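Local coordinates for tRNA (guanosine(18)-2'-O)-methyltransferase (Aquifex aeolicus, PDB 1ZJR), which catalyses the S-adenosyl-L-methionine-dependent 2'-O-methylation of guanosine 18 in a subset of tRNAs, at residues K21-L26 / R170-K175; A41-C46 / Q72-W77; E92-G97 / V137-K142; I27-N32 / Q88-F93. All coordinates share one frame; numbering follows the deposited sequence.

Contact 1 (K21-L26 / R170-K175); sequences KRQKDL and RQREEK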
loop_
_atom_site.group_PDB
_atom_site.type_symbol
_atom_site.label_atom_id
_atom_site.label_comp_id
_atom_site.label_asym_id
_atom_site.label_seq_id
_atom_site.Cartn_x
_atom_site.Cartn_y
_atom_site.Cartn_z
ATOM N N LYS A 21 -10.597 -3.700 10.695
ATOM C CA LYS A 21 -9.255 -3.265 11.079
ATOM C C LYS A 21 -8.559 -2.518 9.940
ATOM O O LYS A 21 -7.480 -1.965 10.122
ATOM C CB LYS A 21 -8.403 -4.466 11.487
ATOM C CG LYS A 21 -8.914 -5.214 12.716
ATOM C CD LYS A 21 -8.138 -6.506 12.918
ATOM C CE LYS A 21 -8.669 -7.313 14.097
ATOM N NZ LYS A 21 -8.007 -8.651 14.182
ATOM N N ARG A 22 -9.176 -2.511 8.761
ATOM C CA ARG A 22 -8.593 -1.828 7.612
ATOM C C ARG A 22 -8.385 -0.331 7.858
ATOM O O ARG A 22 -9.226 0.342 8.453
ATOM C CB ARG A 22 -9.475 -2.033 6.371
ATOM C CG ARG A 22 -9.315 -3.398 5.689
ATOM C CD ARG A 22 -7.945 -3.506 5.022
ATOM N NE ARG A 22 -7.813 -4.667 4.141
ATOM C CZ ARG A 22 -7.021 -5.709 4.380
ATOM N NH1 ARG A 22 -6.288 -5.754 5.489
ATOM N NH2 ARG A 22 -6.918 -6.686 3.487
ATOM N N GLN A 23 -7.247 0.176 7.393
ATOM C CA GLN A 23 -6.891 1.586 7.519
ATOM C C GLN A 23 -7.221 2.248 6.180
ATOM O O GLN A 23 -6.375 2.310 5.287
ATOM C CB GLN A 23 -5.393 1.723 7.805
ATOM C CG GLN A 23 -4.925 0.960 9.028
ATOM C CD GLN A 23 -5.585 1.452 10.297
ATOM O OE1 GLN A 23 -6.372 0.739 10.929
ATOM N NE2 GLN A 23 -5.278 2.684 10.671
ATOM N N LYS A 24 -8.443 2.750 6.042
ATOM C CA LYS A 24 -8.874 3.357 4.786
ATOM C C LYS A 24 -8.021 4.561 4.433
ATOM O O LYS A 24 -8.017 5.029 3.296
ATOM C CB LYS A 24 -10.338 3.798 4.885
ATOM C CG LYS A 24 -10.539 5.102 5.632
ATOM C CD LYS A 24 -11.970 5.603 5.472
ATOM C CE LYS A 24 -12.117 7.016 6.014
ATOM N NZ LYS A 24 -13.508 7.530 5.856
ATOM N N ASP A 25 -7.280 5.012 5.432
ATOM C CA ASP A 25 -6.428 6.186 5.397
ATOM C C ASP A 25 -4.961 5.968 4.983
ATOM O O ASP A 25 -4.253 6.924 4.648
ATOM C CB ASP A 25 -6.486 6.784 6.803
ATOM C CG ASP A 25 -5.941 8.154 6.867
ATOM O OD1 ASP A 25 -6.320 8.964 5.995
ATOM O OD2 ASP A 25 -5.147 8.421 7.791
ATOM N N LEU A 26 -4.506 4.723 5.031
ATOM C CA LEU A 26 -3.122 4.392 4.689
ATOM C C LEU A 26 -3.091 3.780 3.285
ATOM O O LEU A 26 -3.456 2.622 3.096
ATOM C CB LEU A 26 -2.567 3.408 5.722
ATOM C CG LEU A 26 -1.085 3.038 5.616
ATOM C CD1 LEU A 26 -0.228 4.299 5.665
ATOM C CD2 LEU A 26 -0.725 2.106 6.752
ATOM N N ARG A 170 3.192 0.217 13.632
ATOM C CA ARG A 170 3.574 0.465 15.018
ATOM C C ARG A 170 2.975 1.776 15.522
ATOM O O ARG A 170 2.388 1.827 16.599
ATOM C CB ARG A 170 5.101 0.505 15.133
ATOM C CG ARG A 170 5.620 0.982 16.480
ATOM C CD ARG A 170 6.643 2.095 16.277
ATOM N NE ARG A 170 6.628 3.061 17.373
ATOM C CZ ARG A 170 7.173 4.271 17.309
ATOM N NH1 ARG A 170 7.781 4.669 16.199
ATOM N NH2 ARG A 170 7.109 5.087 18.354
ATOM N N GLN A 171 3.121 2.830 14.729
ATOM C CA GLN A 171 2.596 4.137 15.108
ATOM C C GLN A 171 1.079 4.115 15.261
ATOM O O GLN A 171 0.545 4.592 16.262
ATOM C CB GLN A 171 3.007 5.185 14.077
ATOM C CG GLN A 171 4.486 5.542 14.107
ATOM C CD GLN A 171 4.840 6.579 13.063
ATOM O OE1 GLN A 171 3.999 7.385 12.669
ATOM N NE2 GLN A 171 6.089 6.573 12.620
ATOM N N ARG A 172 0.385 3.548 14.278
ATOM C CA ARG A 172 -1.074 3.481 14.334
ATOM C C ARG A 172 -1.561 2.580 15.461
ATOM O O ARG A 172 -2.578 2.863 16.108
ATOM C CB ARG A 172 -1.632 3.011 12.986
ATOM C CG ARG A 172 -1.368 4.021 11.879
ATOM C CD ARG A 172 -2.157 3.749 10.598
ATOM N NE ARG A 172 -2.060 4.903 9.707
ATOM C CZ ARG A 172 -3.092 5.447 9.068
ATOM N NH1 ARG A 172 -4.308 4.941 9.209
ATOM N NH2 ARG A 172 -2.909 6.513 8.307
ATOM N N GLU A 173 -0.837 1.496 15.701
ATOM C CA GLU A 173 -1.197 0.580 16.770
ATOM C C GLU A 173 -1.156 1.323 18.103
ATOM O O GLU A 173 -2.055 1.184 18.936
ATOM C CB GLU A 173 -0.218 -0.597 16.804
ATOM C CG GLU A 173 -0.231 -1.377 18.107
ATOM C CD GLU A 173 -1.576 -2.002 18.403
ATOM O OE1 GLU A 173 -1.781 -2.442 19.554
ATOM O OE2 GLU A 173 -2.423 -2.061 17.487
ATOM N N GLU A 174 -0.108 2.121 18.286
ATOM C CA GLU A 174 0.091 2.886 19.509
ATOM C C GLU A 174 -1.052 3.856 19.794
ATOM O O GLU A 174 -1.345 4.150 20.955
ATOM C CB GLU A 174 1.425 3.635 19.436
ATOM C CG GLU A 174 1.818 4.338 20.725
ATOM C CD GLU A 174 3.309 4.597 20.814
ATOM O OE1 GLU A 174 3.741 5.269 21.776
ATOM O OE2 GLU A 174 4.052 4.122 19.929
ATOM N N LYS A 175 -1.700 4.345 18.740
ATOM C CA LYS A 175 -2.819 5.269 18.890
ATOM C C LYS A 175 -4.160 4.540 18.886
ATOM O O LYS A 175 -5.219 5.170 18.855
ATOM C CB LYS A 175 -2.813 6.313 17.773
ATOM C CG LYS A 175 -1.641 7.272 17.823
ATOM C CD LYS A 175 -1.881 8.461 16.904
ATOM C CE LYS A 175 -0.710 9.420 16.933
ATOM N NZ LYS A 175 -0.976 10.626 16.099
#

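Contact 2 (A41-C46 / Q72-W77); sequences AIVRTC and QGSHKW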
loop_
_atom_site.group_PDB
_atom_site.type_symbol
_atom_site.label_atom_id
_atom_site.label_comp_id
_atom_site.label_asym_id
_atom_site.label_seq_id
_atom_site.Cartn_x
_atom_site.Cartn_y
_atom_site.Cartn_z
ATOM N N ALA A 41 4.323 -9.983 -3.214
ATOM C CA ALA A 41 4.762 -9.899 -1.829
ATOM C C ALA A 41 4.267 -8.588 -1.225
ATOM O O ALA A 41 3.869 -8.543 -0.063
ATOM C CB ALA A 41 6.289 -9.978 -1.754
ATOM N N ILE A 42 4.288 -7.523 -2.020
ATOM C CA ILE A 42 3.824 -6.221 -1.560
ATOM C C ILE A 42 2.322 -6.272 -1.282
ATOM O O ILE A 42 1.844 -5.675 -0.318
ATOM C CB ILE A 42 4.140 -5.122 -2.604
ATOM C CG1 ILE A 42 5.648 -4.841 -2.590
ATOM C CG2 ILE A 42 3.341 -3.842 -2.300
ATOM C CD1 ILE A 42 6.125 -3.866 -3.661
ATOM N N VAL A 43 1.580 -6.991 -2.117
ATOM C CA VAL A 43 0.141 -7.109 -1.912
ATOM C C VAL A 43 -0.098 -7.806 -0.574
ATOM O O VAL A 43 -0.940 -7.372 0.218
ATOM C CB VAL A 43 -0.536 -7.924 -3.044
ATOM C CG1 VAL A 43 -2.008 -8.146 -2.725
ATOM C CG2 VAL A 43 -0.408 -7.180 -4.362
ATOM N N ARG A 44 0.651 -8.876 -0.322
ATOM C CA ARG A 44 0.521 -9.624 0.929
ATOM C C ARG A 44 0.820 -8.728 2.130
ATOM O O ARG A 44 0.134 -8.789 3.156
ATOM C CB ARG A 44 1.473 -10.834 0.958
ATOM C CG ARG A 44 1.147 -11.810 2.100
ATOM C CD ARG A 44 2.284 -12.765 2.481
ATOM N NE ARG A 44 2.751 -13.612 1.387
ATOM C CZ ARG A 44 3.418 -14.755 1.555
ATOM N NH1 ARG A 44 3.692 -15.204 2.772
ATOM N NH2 ARG A 44 3.834 -15.444 0.500
ATOM N N THR A 45 1.853 -7.903 2.003
ATOM C CA THR A 45 2.244 -6.994 3.074
ATOM C C THR A 45 1.180 -5.923 3.321
ATOM O O THR A 45 0.931 -5.538 4.464
ATOM C CB THR A 45 3.590 -6.331 2.746
ATOM O OG1 THR A 45 4.585 -7.351 2.605
ATOM C CG2 THR A 45 4.000 -5.373 3.842
ATOM N N CYS A 46 0.556 -5.436 2.252
ATOM C CA CYS A 46 -0.499 -4.433 2.398
ATOM C C CYS A 46 -1.628 -5.036 3.222
ATOM O O CYS A 46 -2.131 -4.419 4.168
ATOM C CB CYS A 46 -1.035 -4.011 1.024
ATOM S SG CYS A 46 0.068 -2.901 0.143
ATOM N N GLN A 72 -1.137 -15.881 -1.840
ATOM C CA GLN A 72 -1.928 -16.735 -0.958
ATOM C C GLN A 72 -3.399 -16.327 -0.954
ATOM O O GLN A 72 -4.129 -16.623 -0.007
ATOM C CB GLN A 72 -1.365 -16.690 0.461
ATOM N N GLY A 73 -3.824 -15.649 -2.014
ATOM C CA GLY A 73 -5.207 -15.219 -2.113
ATOM C C GLY A 73 -5.466 -13.859 -1.493
ATOM O O GLY A 73 -6.585 -13.347 -1.556
ATOM N N SER A 74 -4.433 -13.271 -0.896
ATOM C CA SER A 74 -4.560 -11.963 -0.259
ATOM C C SER A 74 -4.947 -10.887 -1.269
ATOM O O SER A 74 -5.581 -9.894 -0.919
ATOM C CB SER A 74 -3.248 -11.579 0.435
ATOM O OG SER A 74 -2.172 -11.517 -0.485
ATOM N N HIS A 75 -4.569 -11.093 -2.527
ATOM C CA HIS A 75 -4.881 -10.140 -3.587
ATOM C C HIS A 75 -6.386 -9.898 -3.668
ATOM O O HIS A 75 -6.842 -8.982 -4.354
ATOM C CB HIS A 75 -4.390 -10.675 -4.935
ATOM C CG HIS A 75 -5.085 -11.927 -5.375
ATOM N ND1 HIS A 75 -4.984 -13.117 -4.686
ATOM C CD2 HIS A 75 -5.915 -12.167 -6.418
ATOM C CE1 HIS A 75 -5.722 -14.035 -5.284
ATOM N NE2 HIS A 75 -6.298 -13.485 -6.338
ATOM N N LYS A 76 -7.153 -10.722 -2.963
ATOM C CA LYS A 76 -8.603 -10.612 -2.983
ATOM C C LYS A 76 -9.196 -9.596 -2.014
ATOM O O LYS A 76 -10.280 -9.064 -2.270
ATOM C CB LYS A 76 -9.224 -11.986 -2.731
ATOM C CG LYS A 76 -8.850 -13.022 -3.772
ATOM C CD LYS A 76 -9.434 -14.386 -3.441
ATOM C CE LYS A 76 -9.084 -15.401 -4.516
ATOM N NZ LYS A 76 -9.580 -14.971 -5.854
ATOM N N TRP A 77 -8.503 -9.309 -0.912
ATOM C CA TRP A 77 -9.048 -8.363 0.057
ATOM C C TRP A 77 -8.381 -6.990 0.114
ATOM O O TRP A 77 -8.476 -6.281 1.116
ATOM C CB TRP A 77 -9.097 -9.010 1.449
ATOM C CG TRP A 77 -10.060 -10.178 1.516
ATOM C CD1 TRP A 77 -10.822 -10.672 0.493
ATOM C CD2 TRP A 77 -10.339 -11.007 2.653
ATOM N NE1 TRP A 77 -11.552 -11.754 0.920
ATOM C CE2 TRP A 77 -11.276 -11.983 2.241
ATOM C CE3 TRP A 77 -9.889 -11.021 3.979
ATOM C CZ2 TRP A 77 -11.768 -12.966 3.108
ATOM C CZ3 TRP A 77 -10.380 -12.001 4.843
ATOM C CH2 TRP A 77 -11.309 -12.957 4.400
#

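Contact 3 (E92-G97 / V137-K142); sequences EFKNRG and VEIADK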
loop_
_atom_site.group_PDB
_atom_site.type_symbol
_atom_site.label_atom_id
_atom_site.label_comp_id
_atom_site.label_asym_id
_atom_site.label_seq_id
_atom_site.Cartn_x
_atom_site.Cartn_y
_atom_site.Cartn_z
ATOM N N GLU A 92 -4.369 14.109 -6.662
ATOM C CA GLU A 92 -5.751 13.978 -6.225
ATOM C C GLU A 92 -5.787 13.707 -4.730
ATOM O O GLU A 92 -6.613 14.272 -4.006
ATOM C CB GLU A 92 -6.441 12.840 -6.978
ATOM C CG GLU A 92 -6.993 13.250 -8.333
ATOM C CD GLU A 92 -7.341 12.066 -9.207
ATOM O OE1 GLU A 92 -7.900 11.076 -8.687
ATOM O OE2 GLU A 92 -7.065 12.131 -10.422
ATOM N N PHE A 93 -4.890 12.841 -4.264
ATOM C CA PHE A 93 -4.837 12.525 -2.842
ATOM C C PHE A 93 -4.269 13.697 -2.062
ATOM O O PHE A 93 -4.750 14.023 -0.978
ATOM C CB PHE A 93 -3.968 11.286 -2.578
ATOM C CG PHE A 93 -4.651 9.985 -2.878
ATOM C CD1 PHE A 93 -4.336 9.266 -4.031
ATOM C CD2 PHE A 93 -5.605 9.469 -2.005
ATOM C CE1 PHE A 93 -4.962 8.048 -4.308
ATOM C CE2 PHE A 93 -6.240 8.253 -2.271
ATOM C CZ PHE A 93 -5.917 7.542 -3.424
ATOM N N LYS A 94 -3.237 14.326 -2.612
ATOM C CA LYS A 94 -2.605 15.452 -1.940
ATOM C C LYS A 94 -3.620 16.568 -1.697
ATOM O O LYS A 94 -3.728 17.085 -0.586
ATOM C CB LYS A 94 -1.431 15.969 -2.775
ATOM C CG LYS A 94 -0.470 16.867 -2.014
ATOM C CD LYS A 94 0.757 17.185 -2.857
ATOM C CE LYS A 94 1.765 18.005 -2.074
ATOM N NZ LYS A 94 2.932 18.381 -2.911
ATOM N N ASN A 95 -4.372 16.923 -2.735
ATOM C CA ASN A 95 -5.377 17.971 -2.606
ATOM C C ASN A 95 -6.480 17.573 -1.630
ATOM O O ASN A 95 -7.224 18.427 -1.147
ATOM C CB ASN A 95 -5.983 18.302 -3.972
ATOM C CG ASN A 95 -4.958 18.850 -4.944
ATOM O OD1 ASN A 95 -4.099 19.648 -4.569
ATOM N ND2 ASN A 95 -5.052 18.436 -6.202
ATOM N N ARG A 96 -6.581 16.276 -1.342
ATOM C CA ARG A 96 -7.581 15.769 -0.406
ATOM C C ARG A 96 -7.044 15.723 1.022
ATOM O O ARG A 96 -7.715 15.227 1.927
ATOM C CB ARG A 96 -8.043 14.364 -0.803
ATOM C CG ARG A 96 -9.060 14.307 -1.926
ATOM C CD ARG A 96 -9.442 12.860 -2.208
ATOM N NE ARG A 96 -9.953 12.193 -1.012
ATOM C CZ ARG A 96 -10.075 10.875 -0.879
ATOM N NH1 ARG A 96 -9.721 10.071 -1.873
ATOM N NH2 ARG A 96 -10.548 10.360 0.249
ATOM N N GLY A 97 -5.830 16.225 1.221
ATOM C CA GLY A 97 -5.252 16.239 2.554
ATOM C C GLY A 97 -4.295 15.106 2.886
ATOM O O GLY A 97 -3.854 14.980 4.029
ATOM N N VAL A 137 8.694 12.268 -7.091
ATOM C CA VAL A 137 9.331 12.895 -5.947
ATOM C C VAL A 137 9.128 14.412 -5.929
ATOM O O VAL A 137 9.147 15.030 -4.867
ATOM C CB VAL A 137 10.849 12.555 -5.879
ATOM C CG1 VAL A 137 11.661 13.490 -6.770
ATOM C CG2 VAL A 137 11.324 12.625 -4.436
ATOM N N GLU A 138 8.914 14.999 -7.103
ATOM C CA GLU A 138 8.700 16.439 -7.210
ATOM C C GLU A 138 7.461 16.920 -6.460
ATOM O O GLU A 138 7.402 18.072 -6.032
ATOM C CB GLU A 138 8.587 16.850 -8.679
ATOM C CG GLU A 138 9.898 16.794 -9.440
ATOM C CD GLU A 138 10.918 17.794 -8.924
ATOM O OE1 GLU A 138 11.253 17.743 -7.720
ATOM O OE2 GLU A 138 11.386 18.631 -9.724
ATOM N N ILE A 139 6.477 16.039 -6.300
ATOM C CA ILE A 139 5.244 16.401 -5.610
ATOM C C ILE A 139 5.129 15.820 -4.199
ATOM O O ILE A 139 4.137 16.044 -3.509
ATOM C CB ILE A 139 4.012 15.954 -6.433
ATOM C CG1 ILE A 139 2.745 16.583 -5.856
ATOM C CG2 ILE A 139 3.891 14.427 -6.422
ATOM C CD1 ILE A 139 2.739 18.099 -5.906
ATOM N N ALA A 140 6.148 15.086 -3.764
ATOM C CA ALA A 140 6.130 14.468 -2.441
ATOM C C ALA A 140 6.250 15.462 -1.288
ATOM O O ALA A 140 6.901 16.494 -1.411
ATOM C CB ALA A 140 7.250 13.435 -2.339
ATOM N N ASP A 141 5.618 15.130 -0.167
ATOM C CA ASP A 141 5.662 15.957 1.035
ATOM C C ASP A 141 6.860 15.509 1.863
ATOM O O ASP A 141 7.485 16.306 2.564
ATOM C CB ASP A 141 4.381 15.779 1.851
ATOM C CG ASP A 141 3.168 16.361 1.160
ATOM O OD1 ASP A 141 3.099 17.603 1.042
ATOM O OD2 ASP A 141 2.290 15.584 0.730
ATOM N N LYS A 142 7.167 14.218 1.780
ATOM C CA LYS A 142 8.294 13.645 2.505
ATOM C C LYS A 142 9.095 12.731 1.581
ATOM O O LYS A 142 8.521 11.969 0.800
ATOM C CB LYS A 142 7.802 12.832 3.709
ATOM C CG LYS A 142 7.145 13.645 4.825
ATOM C CD LYS A 142 8.166 14.490 5.571
ATOM C CE LYS A 142 7.517 15.229 6.735
ATOM N NZ LYS A 142 6.419 16.115 6.268
HETATM O O HOH W 1 4.649 19.597 -0.833
#

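Contact 4 (I27-N32 / Q88-F93); sequences IVFADN and QKLLEF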
loop_
_atom_site.group_PDB
_atom_site.type_symbol
_atom_site.label_atom_id
_atom_site.label_comp_id
_atom_site.label_asym_id
_atom_site.label_seq_id
_atom_site.Cartn_x
_atom_site.Cartn_y
_atom_site.Cartn_z
ATOM N N ILE A 27 -2.654 4.574 2.312
ATOM C CA ILE A 27 -2.626 4.158 0.910
ATOM C C ILE A 27 -1.220 3.820 0.444
ATOM O O ILE A 27 -0.255 4.429 0.888
ATOM C CB ILE A 27 -3.148 5.298 -0.014
ATOM C CG1 ILE A 27 -4.449 5.882 0.547
ATOM C CG2 ILE A 27 -3.345 4.779 -1.441
ATOM C CD1 ILE A 27 -5.590 4.898 0.641
ATOM N N VAL A 28 -1.110 2.847 -0.453
ATOM C CA VAL A 28 0.194 2.479 -0.997
ATOM C C VAL A 28 0.151 2.626 -2.516
ATOM O O VAL A 28 -0.830 2.248 -3.162
ATOM C CB VAL A 28 0.580 1.018 -0.661
ATOM C CG1 VAL A 28 1.888 0.655 -1.367
ATOM C CG2 VAL A 28 0.746 0.850 0.844
ATOM N N PHE A 29 1.217 3.183 -3.078
ATOM C CA PHE A 29 1.324 3.368 -4.519
ATOM C C PHE A 29 2.623 2.694 -4.954
ATOM O O PHE A 29 3.699 3.075 -4.494
ATOM C CB PHE A 29 1.389 4.858 -4.864
ATOM C CG PHE A 29 1.225 5.150 -6.335
ATOM C CD1 PHE A 29 0.033 5.677 -6.821
ATOM C CD2 PHE A 29 2.252 4.868 -7.237
ATOM C CE1 PHE A 29 -0.143 5.921 -8.185
ATOM C CE2 PHE A 29 2.087 5.109 -8.606
ATOM C CZ PHE A 29 0.883 5.637 -9.079
ATOM N N ALA A 30 2.511 1.689 -5.820
ATOM C CA ALA A 30 3.668 0.958 -6.325
ATOM C C ALA A 30 4.066 1.583 -7.656
ATOM O O ALA A 30 3.346 1.482 -8.652
ATOM C CB ALA A 30 3.323 -0.515 -6.515
ATOM N N ASP A 31 5.223 2.230 -7.663
ATOM C CA ASP A 31 5.696 2.907 -8.854
ATOM C C ASP A 31 6.655 2.066 -9.669
ATOM O O ASP A 31 7.840 1.978 -9.356
ATOM C CB ASP A 31 6.365 4.232 -8.474
ATOM C CG ASP A 31 7.010 4.915 -9.665
ATOM O OD1 ASP A 31 6.465 4.788 -10.778
ATOM O OD2 ASP A 31 8.049 5.579 -9.489
ATOM N N ASN A 32 6.116 1.437 -10.708
ATOM C CA ASN A 32 6.890 0.612 -11.620
ATOM C C ASN A 32 7.682 -0.508 -10.952
ATOM O O ASN A 32 8.897 -0.624 -11.146
ATOM C CB ASN A 32 7.828 1.508 -12.441
ATOM C CG ASN A 32 8.392 0.804 -13.661
ATOM O OD1 ASN A 32 7.837 -0.193 -14.128
ATOM N ND2 ASN A 32 9.492 1.328 -14.192
ATOM N N GLN A 88 -0.700 12.719 -11.457
ATOM C CA GLN A 88 -2.089 13.166 -11.473
ATOM C C GLN A 88 -2.870 12.501 -10.343
ATOM O O GLN A 88 -3.603 13.161 -9.606
ATOM C CB GLN A 88 -2.736 12.830 -12.819
ATOM C CG GLN A 88 -4.159 13.348 -12.966
ATOM C CD GLN A 88 -4.766 13.007 -14.313
ATOM O OE1 GLN A 88 -4.901 11.836 -14.667
ATOM N NE2 GLN A 88 -5.135 14.032 -15.074
ATOM N N LYS A 89 -2.705 11.190 -10.203
ATOM C CA LYS A 89 -3.402 10.449 -9.162
ATOM C C LYS A 89 -2.946 10.888 -7.774
ATOM O O LYS A 89 -3.766 11.096 -6.877
ATOM C CB LYS A 89 -3.163 8.946 -9.325
ATOM C CG LYS A 89 -4.090 8.081 -8.473
ATOM C CD LYS A 89 -5.539 8.281 -8.901
ATOM C CE LYS A 89 -6.493 7.428 -8.095
ATOM N NZ LYS A 89 -7.903 7.645 -8.526
ATOM N N LEU A 90 -1.636 11.026 -7.599
ATOM C CA LEU A 90 -1.094 11.434 -6.313
ATOM C C LEU A 90 -1.537 12.847 -5.947
ATOM O O LEU A 90 -1.721 13.155 -4.773
ATOM C CB LEU A 90 0.433 11.334 -6.332
ATOM C CG LEU A 90 0.967 9.906 -6.495
ATOM C CD1 LEU A 90 2.478 9.939 -6.661
ATOM C CD2 LEU A 90 0.572 9.066 -5.284
ATOM N N LEU A 91 -1.711 13.701 -6.952
ATOM C CA LEU A 91 -2.148 15.072 -6.705
ATOM C C LEU A 91 -3.577 15.065 -6.185
ATOM O O LEU A 91 -3.956 15.911 -5.375
ATOM C CB LEU A 91 -2.069 15.904 -7.987
ATOM C CG LEU A 91 -0.657 16.238 -8.468
ATOM C CD1 LEU A 91 -0.713 16.926 -9.823
ATOM C CD2 LEU A 91 0.017 17.119 -7.446
ATOM N N GLU A 92 -4.369 14.109 -6.662
ATOM C CA GLU A 92 -5.751 13.978 -6.225
ATOM C C GLU A 92 -5.787 13.707 -4.730
ATOM O O GLU A 92 -6.613 14.272 -4.006
ATOM C CB GLU A 92 -6.441 12.840 -6.978
ATOM C CG GLU A 92 -6.993 13.250 -8.333
ATOM C CD GLU A 92 -7.341 12.066 -9.207
ATOM O OE1 GLU A 92 -7.900 11.076 -8.687
ATOM O OE2 GLU A 92 -7.065 12.131 -10.422
ATOM N N PHE A 93 -4.890 12.841 -4.264
ATOM C CA PHE A 93 -4.837 12.525 -2.842
ATOM C C PHE A 93 -4.269 13.697 -2.062
ATOM O O PHE A 93 -4.750 14.023 -0.978
ATOM C CB PHE A 93 -3.968 11.286 -2.578
ATOM C CG PHE A 93 -4.651 9.985 -2.878
ATOM C CD1 PHE A 93 -4.336 9.266 -4.031
ATOM C CD2 PHE A 93 -5.605 9.469 -2.005
ATOM C CE1 PHE A 93 -4.962 8.048 -4.308
ATOM C CE2 PHE A 93 -6.240 8.253 -2.271
ATOM C CZ PHE A 93 -5.917 7.542 -3.424
#

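Contact 1 (K21-L26 / R170-K175)
Arg172 NH2 donates to Asp25 OD2 at 3.0 Å, a salt bridge between the end of a helix and a tight turn. The bond is bent, with an N-H...O angle of 147°: the nitrogen reaches the oxygen from above the carboxylate plane, and the two flat groups are turned 42° against each other. An extended chain from CG to NE carries the charge off the last turn of helix 157-174 to the type I turn Gln23-Leu26, which the backbone bond from Leu26 N to Gln23 O closes. There Leu26 CB lies over the centre of one guanidinium face, 4.0 Å from Arg172 CZ, while Gln23 runs past in the opposite direction, its CB 3.7 Å from Arg172 NH1. Outside the turn, Arg172 NE bonds the carbonyl oxygen of Tyr117, so the group is fixed in rotation by two oxygens from separate parts of the chain. With an alanine here, Asp25 would probably be left without its charge mate, the Tyr117 carbonyl without this donor, and a gap would open beside Leu26. The contact is a worked example of a buried arginine tying together distant parts of an alpha/beta fold, here the SPOUT domain: the loop entering strand 26-31 and the end of helix 157-174.

Contact 2 (A41-C46 / Q72-W77)
Val43 and Ser74 each reach across to the backbone of the other segment, Val43 to His75 and Ser74 to Arg44. Val43 sends CG1, anti to its own nitrogen (chi1 174°), against the main chain of the short 3-10 segment, where it comes within 3.6 Å of His75 CA and 4.1 Å of His75 CB. In return Ser74 projects OG onto the helix, 3.6 Å from Arg44 CA and 4.0 Å from Arg44 CB. The hydroxyl makes no polar bond to the helix; its hydrogen-bond partner is Thr71 O, at the end of helix 68-71 just before the loop. Arg44 touches the loop with CB alone; beyond it the chain bends at chi3, and NH2 is held by Ile70 O and by a sulfate ion, probably from the crystallisation liquor. The imidazole of His75 turns away from the helix and instead receives Lys76 CG over one face. With both residues at the centre using small groups, the backbones can draw close, Arg44 CA and Ser74 CA being 5.7 Å apart. Such close packing belongs here to the alpha/beta fold: helix 36-49 is the connection of the beta-alpha-beta unit joining parallel strands 26-31 and 51-57, and the loop lining it leads into strand 79-82.

Contact 3 (E92-G97 / V137-K142)
Lys94 stretches out from the last turn of its helix to meet Ile139 tip to tip, its CD lying 3.6 Å from Ile139 CG1. The ammonium NZ goes past the methyl end to donate a 2.7 Å hydrogen bond to Ile139 O, arriving from above the carbonyl plane at a C=O...N angle of 130°. With CG anti to the backbone nitrogen (chi1 -164°) and the rest of the chain extended, the lysine spans the gap at nearly full length. Asp141 flanks it aslant: OD1 sits 3.4 Å from Lys94 CE but 4.0 Å from Lys94 NZ, beyond a direct salt bridge. A water makes the connection instead, accepting from Lys94 NZ at 3.0 Å and donating to Asp141 OD1 at 3.1 Å. The carboxylate is positioned by its other oxygen, OD2, which takes the backbone N-H of Ile100. A leucine in place of Lys94 would probably leave the Ile139 carbonyl without this donor and the water with only Asp141 of its two protein partners here. The contact fastens the end of helix 86-95, closed by a Schellman motif at Gly97, to the loop between helix 134-137 and strand 142-145, beside the start of neighbouring strand 99-103.

Contact 4 (I27-N32 / Q88-F93)
Strand 27-31 and helix 88-93 run nearly antiparallel, their axes at 164° and 11.3 Å apart at closest approach, a spacing filled by apolar side chains from both. Phe29 carries the middle of the layer. It leaves the strand toward the helix, and with CG anti to the backbone nitrogen (chi1 -168°) its ring meets two successive residues: CD1 lies 3.8 Å from Leu90 CD2, and CE1 is 4.4 Å from Lys89 CB. Leu90 leaves the helix to one side of the strand, and it is the CD2 branch that brings it to the ring. Lys89 lends only the base of its chain; its end turns away to a weak, long ion pair with Glu92, Lys89 NZ to Glu92 OE1 3.4 Å. Two residues earlier in the strand, Ile27 lies nearly at right angles to Phe93, its CG1 4.1 Å from Phe93 CE2. Phe93 is further fixed by edge-to-face contacts with Phe98 and Tyr55, while Val122 and Val124 of strand 121-126 continue the apolar floor beside Ile27 and Phe29. The general principle is that of a helix laid over a parallel sheet in a beta-alpha-beta crossover. Helix 86-95 links strand 79-82 to strand 99-103 and passes over the three strands between them, in the domain where Thr103, about 10 Å from Phe29 between side chains, is predicted to bind S-adenosyl-L-methionine.

Overall arrangement
Contacts 1 and 4 are buried, contact 2 partly so, and contact 3 lies at the surface; their chemistry does not simply follow depth. Contact 4 is wholly apolar across its interface, yet contact 1, also largely buried, rests on a charged pair whose aspartate is partly exposed, while contact 3 relies on a lysine, a carbonyl and a water. Contacts 3 and 4 share helix 86-95, with centres about 9 Å apart, and Leu91 packs on Ile139 between them. On the other side of the chain's centre, contact 2 uses helix 36-49, whose Cys46 packs against Val28 of strand 26-31. Contact 1 adjoins that strand in sequence and reaches contact 2 through Arg22 and Trp77.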